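AlyQ (Persicobacter sp. CCB-QB2, PDB 5XNR) is a multidomain alginate lyase that probably depolymerises alginate by beta-elimination and carries a CBM32 carbohydrate-binding module beside its lyase domain. Local coordinates at residues T164-S169 / S209-E214; Q256-K261 / Q353-I358; L291-N296 / Y336-G341. All coordinates share one frame; numbering follows the deposited sequence.

Interaction 1 (T164-S169 / S209-E214). With PO4 (phosphate ion), chain E.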
loop_
_atom_site.group_PDB
_atom_site.type_symbol
_atom_site.label_atom_id
_atom_site.label_comp_id
_atom_site.label_asym_id
_atom_site.label_seq_id
_atom_site.Cartn_x
_atom_site.Cartn_y
_atom_site.Cartn_z
ATOM N N THR A 164 12.784 19.162 -1.807
ATOM C CA THR A 164 13.474 19.398 -3.048
ATOM C C THR A 164 12.767 18.594 -4.139
ATOM O O THR A 164 12.539 17.410 -3.998
ATOM C CB THR A 164 14.966 19.051 -2.945
ATOM O OG1 THR A 164 15.576 19.891 -1.963
ATOM C CG2 THR A 164 15.701 19.248 -4.253
ATOM N N TYR A 165 12.416 19.262 -5.225
ATOM C CA TYR A 165 11.609 18.657 -6.259
ATOM C C TYR A 165 12.544 18.218 -7.392
ATOM O O TYR A 165 13.684 18.655 -7.458
ATOM C CB TYR A 165 10.532 19.643 -6.751
ATOM C CG TYR A 165 9.416 19.971 -5.785
ATOM C CD1 TYR A 165 8.466 19.017 -5.439
ATOM C CD2 TYR A 165 9.306 21.233 -5.213
ATOM C CE1 TYR A 165 7.440 19.301 -4.549
ATOM C CE2 TYR A 165 8.274 21.544 -4.335
ATOM C CZ TYR A 165 7.351 20.566 -3.985
ATOM O OH TYR A 165 6.336 20.849 -3.114
ATOM N N PRO A 166 12.040 17.389 -8.307
ATOM C CA PRO A 166 12.736 16.953 -9.513
ATOM C C PRO A 166 13.064 18.055 -10.524
ATOM O O PRO A 166 13.940 17.855 -11.337
ATOM C CB PRO A 166 11.748 15.991 -10.178
ATOM C CG PRO A 166 11.032 15.374 -9.002
ATOM C CD PRO A 166 10.818 16.586 -8.122
ATOM N N ASP A 167 12.330 19.160 -10.487
ATOM C CA ASP A 167 12.533 20.301 -11.369
ATOM C C ASP A 167 13.632 21.216 -10.800
ATOM O O ASP A 167 13.931 22.258 -11.376
ATOM C CB ASP A 167 11.212 21.044 -11.615
ATOM C CG ASP A 167 10.705 21.898 -10.454
ATOM O OD1 ASP A 167 11.431 22.030 -9.430
ATOM O OD2 ASP A 167 9.584 22.450 -10.592
ATOM N N GLY A 168 14.252 20.828 -9.691
ATOM C CA GLY A 168 15.389 21.563 -9.158
ATOM C C GLY A 168 14.976 22.611 -8.144
ATOM O O GLY A 168 15.842 23.126 -7.448
ATOM N N SER A 169 13.670 22.910 -8.053
ATOM C CA SER A 169 13.120 23.908 -7.098
ATOM C C SER A 169 13.058 23.308 -5.695
ATOM O O SER A 169 13.176 22.118 -5.516
ATOM C CB SER A 169 11.739 24.414 -7.516
ATOM O OG SER A 169 10.764 23.377 -7.484
ATOM N N SER A 209 22.463 14.699 -13.391
ATOM C CA SER A 209 22.058 14.616 -11.964
ATOM C C SER A 209 20.944 13.586 -11.798
ATOM O O SER A 209 20.079 13.458 -12.682
ATOM C CB SER A 209 21.558 15.937 -11.431
ATOM O OG SER A 209 22.572 16.924 -11.408
ATOM N N TYR A 210 20.931 12.916 -10.648
ATOM C CA TYR A 210 19.773 12.082 -10.286
ATOM C C TYR A 210 18.672 12.995 -9.739
ATOM O O TYR A 210 18.871 14.197 -9.535
ATOM C CB TYR A 210 20.153 10.946 -9.329
ATOM C CG TYR A 210 21.109 9.932 -9.906
ATOM C CD1 TYR A 210 20.964 9.442 -11.192
ATOM C CD2 TYR A 210 22.175 9.457 -9.156
ATOM C CE1 TYR A 210 21.855 8.516 -11.718
ATOM C CE2 TYR A 210 23.081 8.543 -9.670
ATOM C CZ TYR A 210 22.924 8.068 -10.958
ATOM O OH TYR A 210 23.823 7.171 -11.459
ATOM N N VAL A 211 17.502 12.403 -9.546
ATOM C CA VAL A 211 16.269 13.141 -9.503
ATOM C C VAL A 211 15.607 12.848 -8.160
ATOM O O VAL A 211 15.414 11.672 -7.849
ATOM C CB VAL A 211 15.375 12.719 -10.689
ATOM C CG1 VAL A 211 14.092 13.518 -10.761
ATOM C CG2 VAL A 211 16.099 12.821 -12.019
ATOM N N ARG A 212 15.246 13.880 -7.388
ATOM C CA ARG A 212 14.617 13.632 -6.096
ATOM C C ARG A 212 13.283 14.373 -5.956
ATOM O O ARG A 212 13.119 15.486 -6.386
ATOM C CB ARG A 212 15.559 14.022 -4.954
ATOM C CG ARG A 212 15.782 15.515 -4.761
ATOM C CD ARG A 212 17.260 15.899 -4.814
ATOM N NE ARG A 212 18.088 15.298 -3.776
ATOM C CZ ARG A 212 19.386 15.007 -3.902
ATOM N NH1 ARG A 212 20.093 15.492 -4.906
ATOM N NH2 ARG A 212 19.963 14.192 -3.040
ATOM N N SER A 213 12.345 13.714 -5.304
ATOM C CA SER A 213 11.318 14.420 -4.578
ATOM C C SER A 213 11.394 14.001 -3.105
ATOM O O SER A 213 10.902 12.948 -2.758
ATOM C CB SER A 213 9.961 14.163 -5.160
ATOM O OG SER A 213 8.972 14.889 -4.444
ATOM N N GLU A 214 12.024 14.801 -2.244
ATOM C CA GLU A 214 12.355 14.297 -0.887
ATOM C C GLU A 214 12.543 15.430 0.134
ATOM O O GLU A 214 12.931 16.546 -0.217
ATOM C CB GLU A 214 13.595 13.397 -0.995
ATOM C CG GLU A 214 14.928 14.113 -0.980
ATOM C CD GLU A 214 16.152 13.198 -0.938
ATOM O OE1 GLU A 214 16.085 12.077 -0.342
ATOM O OE2 GLU A 214 17.178 13.614 -1.493
HETATM P P PO4 E . 25.442 4.765 -9.349
HETATM O O1 PO4 E . 23.978 4.593 -9.035
HETATM O O2 PO4 E . 25.790 3.824 -10.495
HETATM O O3 PO4 E . 25.749 6.220 -9.729
HETATM O O4 PO4 E . 26.288 4.449 -8.133
#
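Pro166 lies against Val211, and this is the tight part of the contact: Pro166 CB comes within 3.5 Å of Val211 CG1, closer than usual for two carbons. Val211 CG1 reaches the ring because it stands anti to its backbone N (chi1 -176°). The CD end of the proline ring meets the next residues of the strand, with Pro166 CD 3.1 Å from Arg212 O. Pro166 has no N-H to offer Arg212 O, which is consistent with the pairing ending at Thr164 and Glu214. Those two form an antiparallel hydrogen-bonded pair: Thr164 N gives to Glu214 O at 3.1 Å, and Glu214 N returns a bond to Thr164 O at 3.2 Å. A type I turn from Tyr165 to Gly168 then leads the chain back, with an Asx turn at Asp167. Residues 212-216 match the RSELR signature of PL7 alginate lyases; its alternate residues Arg212 and Glu214 probably face the substrate groove on the concave sheet, as in relatives. The Thr164 and Arg212 side is looser and partly exposed. There Thr164 CG2 slides obliquely across the aliphatic stem of Arg212, 3.7 Å from CD. Bends at chi2 and chi3 bring the guanidinium round so that NE and NH2 both grip Glu214 OE2 in a side-on salt bridge, near the guanidinium plane, while Tyr361 provides a cation-pi partner. Farther out, Tyr210 OH donates to O3 of a phosphate, probably from the crystallisation liquor, at 2.8 Å in the plane of its ring. Lys249 and Arg272 also bond this ion.

Interaction 2 (Q256-K261 / Q353-I358); sequences QIHGDK and QSYFKI
His258 and Tyr355 neighbour each other on one face of the sheet, their side chains running in the same direction. The methylene CB of His258 sits over one face of the tyrosine ring, 3.7 Å from its centroid, in a CH-pi contact near the edge of the ring face. The planes of the two rings lie at 12° but are offset too far for the rings to stack, and His258 CD2 approaches Tyr355 OH at 3.3 Å. A chi1 of 55° tucks CG of Tyr355 in over its own backbone, which brings the ring up to His258 CB. Beside this pair, the extended Gln256 crosses the stem of Lys357, its amide NE2 3.9 Å from Lys357 CD. On the other face of the sheet, Ile257 CG1 meets the edge of the Phe356 ring at 3.6 Å from CE1. Between these two faces the backbones pair antiparallel: His258 N bonds Tyr355 O at 3.0 Å, and His258 O accepts from Tyr355 N and, weakly, from Ser354 OG. Strand 256-258 carries the QIH motif, and strand 355-358 opens the YFKIGNY motif, of PL7 lyases; the face with Gln256, His258, Tyr355 and Lys357 probably lines the substrate groove of the jelly roll, as in relatives. Ile257 and Phe356 instead enter the core between the sheets, against Phe307 and Val309 and against Val236 and Trp161 respectively. In the second shell, Asp266 bonds His258 NE2, which helps set the rotation of the imidazole, whose ND1 is buried without a partner in the model. Arg216 adds a cation-pi contact to Tyr355. A G1 bulge at Gln353 and Ser354, opposite Trp228, leads into strand 355-358.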
loop_
_atom_site.group_PDB
_atom_site.type_symbol
_atom_site.label_atom_id
_atom_site.label_comp_id
_atom_site.label_asym_id
_atom_site.label_seq_id
_atom_site.Cartn_x
_atom_site.Cartn_y
_atom_site.Cartn_z
ATOM N N GLN A 256 17.295 8.271 4.575
ATOM C CA GLN A 256 18.756 8.525 4.594
ATOM C C GLN A 256 19.214 9.271 5.850
ATOM O O GLN A 256 18.487 10.113 6.390
ATOM C CB GLN A 256 19.205 9.418 3.440
ATOM C CG GLN A 256 18.480 9.145 2.141
ATOM C CD GLN A 256 18.837 10.179 1.104
ATOM O OE1 GLN A 256 19.993 10.597 0.988
ATOM N NE2 GLN A 256 17.822 10.598 0.356
ATOM N N ILE A 257 20.444 8.943 6.272
ATOM C CA ILE A 257 21.256 9.776 7.152
ATOM C C ILE A 257 22.360 10.371 6.273
ATOM O O ILE A 257 22.987 9.609 5.525
ATOM C CB ILE A 257 21.860 8.979 8.327
ATOM C CG1 ILE A 257 20.780 8.311 9.174
ATOM C CG2 ILE A 257 22.749 9.865 9.183
ATOM C CD1 ILE A 257 21.322 7.433 10.270
ATOM N N HIS A 258 22.579 11.690 6.360
ATOM C CA HIS A 258 23.585 12.388 5.554
ATOM C C HIS A 258 24.563 13.127 6.480
ATOM O O HIS A 258 24.144 13.665 7.503
ATOM C CB HIS A 258 22.897 13.350 4.573
ATOM C CG HIS A 258 23.458 13.336 3.189
ATOM N ND1 HIS A 258 22.792 12.708 2.128
ATOM C CD2 HIS A 258 24.601 13.874 2.679
ATOM C CE1 HIS A 258 23.516 12.844 1.028
ATOM N NE2 HIS A 258 24.640 13.564 1.343
ATOM N N GLY A 259 25.858 13.100 6.136
ATOM C CA GLY A 259 26.924 13.995 6.704
ATOM C C GLY A 259 27.643 14.755 5.591
ATOM O O GLY A 259 27.127 14.750 4.460
ATOM N N ASP A 260 28.801 15.415 5.862
ATOM C CA ASP A 260 29.589 16.104 4.766
ATOM C C ASP A 260 30.340 15.075 3.909
ATOM O O ASP A 260 31.006 14.167 4.427
ATOM C CB ASP A 260 30.703 17.052 5.224
ATOM C CG ASP A 260 30.319 18.146 6.202
ATOM O OD1 ASP A 260 29.236 18.754 6.017
ATOM O OD2 ASP A 260 31.120 18.386 7.136
ATOM N N LYS A 261 30.230 15.263 2.597
ATOM C CA LYS A 261 31.101 14.657 1.589
ATOM C C LYS A 261 32.568 14.833 2.004
ATOM O O LYS A 261 33.321 13.854 2.033
ATOM C CB LYS A 261 30.847 15.309 0.222
ATOM C CG LYS A 261 30.760 14.348 -0.961
ATOM C CD LYS A 261 30.233 14.991 -2.247
ATOM C CE LYS A 261 29.556 14.028 -3.206
ATOM N NZ LYS A 261 30.492 13.539 -4.243
ATOM N N GLN A 353 27.683 17.269 11.634
ATOM C CA GLN A 353 27.036 17.907 10.480
ATOM C C GLN A 353 26.049 16.915 9.840
ATOM O O GLN A 353 25.972 16.816 8.616
ATOM C CB GLN A 353 28.086 18.451 9.497
ATOM C CG GLN A 353 28.844 19.674 10.023
ATOM C CD GLN A 353 28.009 20.934 10.152
ATOM O OE1 GLN A 353 27.435 21.230 11.204
ATOM N NE2 GLN A 353 27.916 21.690 9.067
ATOM N N SER A 354 25.293 16.209 10.687
ATOM C CA SER A 354 24.432 15.138 10.248
ATOM C C SER A 354 22.959 15.575 10.268
ATOM O O SER A 354 22.539 16.336 11.145
ATOM C CB SER A 354 24.635 13.916 11.095
ATOM O OG SER A 354 23.734 12.881 10.692
ATOM N N TYR A 355 22.178 15.036 9.323
ATOM C CA TYR A 355 20.733 15.326 9.218
ATOM C C TYR A 355 20.025 14.142 8.542
ATOM O O TYR A 355 20.682 13.320 7.945
ATOM C CB TYR A 355 20.504 16.627 8.449
ATOM C CG TYR A 355 21.156 16.650 7.092
ATOM C CD1 TYR A 355 22.470 17.049 6.949
ATOM C CD2 TYR A 355 20.471 16.254 5.954
ATOM C CE1 TYR A 355 23.076 17.081 5.702
ATOM C CE2 TYR A 355 21.067 16.266 4.703
ATOM C CZ TYR A 355 22.379 16.676 4.575
ATOM O OH TYR A 355 23.002 16.680 3.359
ATOM N N PHE A 356 18.704 14.058 8.687
ATOM C CA PHE A 356 17.884 13.059 8.034
ATOM C C PHE A 356 17.236 13.594 6.746
ATOM O O PHE A 356 17.059 14.803 6.565
ATOM C CB PHE A 356 16.738 12.629 8.943
ATOM C CG PHE A 356 17.153 11.850 10.162
ATOM C CD1 PHE A 356 17.846 10.660 10.035
ATOM C CD2 PHE A 356 16.837 12.307 11.432
ATOM C CE1 PHE A 356 18.247 9.946 11.152
ATOM C CE2 PHE A 356 17.222 11.584 12.549
ATOM C CZ PHE A 356 17.923 10.402 12.405
ATOM N N LYS A 357 16.937 12.664 5.841
ATOM C CA LYS A 357 16.107 12.889 4.674
ATOM C C LYS A 357 15.092 11.754 4.581
ATOM O O LYS A 357 15.438 10.600 4.857
ATOM C CB LYS A 357 16.899 12.879 3.370
ATOM C CG LYS A 357 18.000 13.922 3.278
ATOM C CD LYS A 357 18.557 14.104 1.868
ATOM C CE LYS A 357 18.099 15.379 1.188
ATOM N NZ LYS A 357 19.022 15.770 0.093
ATOM N N ILE A 358 13.869 12.111 4.184
ATOM C CA ILE A 358 12.782 11.150 3.989
ATOM C C ILE A 358 12.147 11.410 2.627
ATOM O O ILE A 358 11.963 12.539 2.267
ATOM C CB ILE A 358 11.736 11.280 5.108
ATOM C CG1 ILE A 358 12.303 10.910 6.477
ATOM C CG2 ILE A 358 10.485 10.486 4.776
ATOM C CD1 ILE A 358 11.516 11.536 7.615
#

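Interaction 3 (L291-N296 / Y336-G341); sequences LTIKTN and YLIKDG
Leu291 reaches across to Ile338 and Asp340 from the strand 291-294. Its CB points toward residues 336-341, and with CG anti to the backbone N (chi1 -174°) the branch point is carried outward; CB and CG serve as a stem, and the touching is left to the two methyls. CD2 packs on Ile338 CG2 at 3.7 Å, the two side chains running antiparallel to each other where they pass. CD1 crosses over to the carboxylate of Asp340, lying 3.8 Å from OD1. The other oxygen of that group, OD2, forms a salt bridge with Arg288, which gives the charge its own partner beside the apolar methyl. A second, looser apolar touch lies next to this one, Ile293 CG2 standing 4.3 Å from Ile338 CG1. The touch is purely van der Waals and near the surface; Phe282 and Val346 also press on Leu291. Ile293 and Lys294 form a classic bulge opposite Leu278 where the chain turns a corner, whereas Ile338 is backbone-bonded to Leu316. The arrangement joins edge strand 291-294 of one sheet to the loop flanking strand 313-319 of the other, in the two-sheet beta-jelly-roll of the lyase domain.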
loop_
_atom_site.group_PDB
_atom_site.type_symbol
_atom_site.label_atom_id
_atom_site.label_comp_id
_atom_site.label_asym_id
_atom_site.label_seq_id
_atom_site.Cartn_x
_atom_site.Cartn_y
_atom_site.Cartn_z
ATOM N N LEU A 291 24.461 -3.810 2.943
ATOM C CA LEU A 291 23.844 -4.861 3.753
ATOM C C LEU A 291 22.395 -5.117 3.316
ATOM O O LEU A 291 21.516 -4.245 3.377
ATOM C CB LEU A 291 23.905 -4.440 5.220
ATOM C CG LEU A 291 23.424 -5.486 6.223
ATOM C CD1 LEU A 291 24.401 -6.653 6.296
ATOM C CD2 LEU A 291 23.252 -4.836 7.588
ATOM N N THR A 292 22.144 -6.355 2.940
ATOM C CA THR A 292 20.900 -6.724 2.369
ATOM C C THR A 292 19.850 -6.841 3.473
ATOM O O THR A 292 20.106 -7.418 4.526
ATOM C CB THR A 292 20.983 -8.052 1.604
ATOM O OG1 THR A 292 21.946 -7.933 0.549
ATOM C CG2 THR A 292 19.625 -8.462 1.061
ATOM N N ILE A 293 18.686 -6.288 3.176
ATOM C CA ILE A 293 17.502 -6.395 4.004
ATOM C C ILE A 293 16.643 -7.553 3.488
ATOM O O ILE A 293 16.306 -8.431 4.256
ATOM C CB ILE A 293 16.741 -5.052 4.029
ATOM C CG1 ILE A 293 17.640 -3.893 4.466
ATOM C CG2 ILE A 293 15.518 -5.161 4.916
ATOM C CD1 ILE A 293 17.051 -2.500 4.255
ATOM N N LYS A 294 16.334 -7.528 2.187
ATOM C CA LYS A 294 15.489 -8.494 1.491
ATOM C C LYS A 294 16.000 -8.687 0.054
ATOM O O LYS A 294 16.411 -7.733 -0.578
ATOM C CB LYS A 294 14.051 -7.969 1.365
ATOM C CG LYS A 294 13.210 -7.960 2.630
ATOM C CD LYS A 294 12.252 -9.140 2.769
ATOM C CE LYS A 294 12.150 -9.670 4.192
ATOM N NZ LYS A 294 10.796 -10.203 4.462
ATOM N N THR A 295 15.889 -9.891 -0.489
ATOM C CA THR A 295 16.218 -10.135 -1.906
ATOM C C THR A 295 14.955 -10.166 -2.778
ATOM O O THR A 295 15.050 -10.207 -3.990
ATOM C CB THR A 295 16.956 -11.467 -2.079
ATOM O OG1 THR A 295 16.208 -12.519 -1.451
ATOM C CG2 THR A 295 18.364 -11.423 -1.519
ATOM N N ASN A 296 13.784 -10.192 -2.152
ATOM C CA ASN A 296 12.518 -10.375 -2.849
ATOM C C ASN A 296 11.566 -9.237 -2.473
ATOM O O ASN A 296 10.428 -9.504 -2.090
ATOM C CB ASN A 296 11.883 -11.742 -2.536
ATOM C CG ASN A 296 11.548 -11.982 -1.069
ATOM O OD1 ASN A 296 12.110 -11.379 -0.163
ATOM N ND2 ASN A 296 10.621 -12.880 -0.813
ATOM N N TYR A 336 13.194 -7.148 15.297
ATOM C CA TYR A 336 13.158 -6.583 13.933
ATOM C C TYR A 336 14.511 -5.991 13.524
ATOM O O TYR A 336 14.592 -5.348 12.505
ATOM C CB TYR A 336 12.084 -5.498 13.868
ATOM C CG TYR A 336 10.705 -5.978 14.226
ATOM C CD1 TYR A 336 9.962 -6.703 13.316
ATOM C CD2 TYR A 336 10.142 -5.747 15.470
ATOM C CE1 TYR A 336 8.692 -7.180 13.617
ATOM C CE2 TYR A 336 8.869 -6.210 15.790
ATOM C CZ TYR A 336 8.138 -6.935 14.860
ATOM O OH TYR A 336 6.872 -7.387 15.108
ATOM N N LEU A 337 15.562 -6.188 14.313
ATOM C CA LEU A 337 16.890 -5.696 13.958
ATOM C C LEU A 337 17.407 -6.459 12.742
ATOM O O LEU A 337 17.232 -7.675 12.659
ATOM C CB LEU A 337 17.841 -5.912 15.139
ATOM C CG LEU A 337 17.736 -4.874 16.254
ATOM C CD1 LEU A 337 18.535 -5.308 17.472
ATOM C CD2 LEU A 337 18.192 -3.498 15.773
ATOM N N ILE A 338 18.035 -5.739 11.822
ATOM C CA ILE A 338 18.813 -6.364 10.777
ATOM C C ILE A 338 20.253 -6.450 11.308
ATOM O O ILE A 338 20.978 -5.449 11.386
ATOM C CB ILE A 338 18.691 -5.619 9.426
ATOM C CG1 ILE A 338 17.375 -5.892 8.701
ATOM C CG2 ILE A 338 19.825 -5.998 8.488
ATOM C CD1 ILE A 338 16.187 -5.952 9.583
ATOM N N LYS A 339 20.635 -7.664 11.690
ATOM C CA LYS A 339 21.936 -7.932 12.253
ATOM C C LYS A 339 22.962 -8.106 11.137
ATOM O O LYS A 339 22.659 -8.473 10.012
ATOM C CB LYS A 339 21.929 -9.203 13.111
ATOM C CG LYS A 339 21.401 -9.036 14.532
ATOM C CD LYS A 339 19.925 -9.364 14.680
ATOM C CE LYS A 339 19.661 -10.774 15.172
ATOM N NZ LYS A 339 19.587 -10.838 16.652
ATOM N N ASP A 340 24.193 -7.862 11.517
ATOM C CA ASP A 340 25.320 -8.003 10.637
ATOM C C ASP A 340 26.321 -8.950 11.295
ATOM O O ASP A 340 26.973 -8.584 12.273
ATOM C CB ASP A 340 25.967 -6.651 10.350
ATOM C CG ASP A 340 27.284 -6.786 9.621
ATOM O OD1 ASP A 340 27.301 -7.505 8.575
ATOM O OD2 ASP A 340 28.271 -6.175 10.107
ATOM N N GLY A 341 26.426 -10.158 10.746
ATOM C CA GLY A 341 27.123 -11.230 11.437
ATOM C C GLY A 341 26.613 -11.344 12.864
ATOM O O GLY A 341 25.389 -11.482 13.077
#

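All three contacts reach the same large antiparallel sheet of the lyase domain. Interactions 1 and 2, with centres 16 Å apart, sit on neighbouring strands, 211-217 and 355-358, and meet on the face that probably binds alginate: Glu214 OE2 lies 3.3 Å from Lys357 NZ in a weak ion pair. Interaction 3 stands apart, its centre 21 Å from that of interaction 2 and 29 Å from that of interaction 1, at the end of the sheet. In sequence its segments fall between those of interaction 2. The potassium ion, bound by Asp171, Thr173 and Glu177, lies about 7 Å from the Tyr165 side chain of interaction 1.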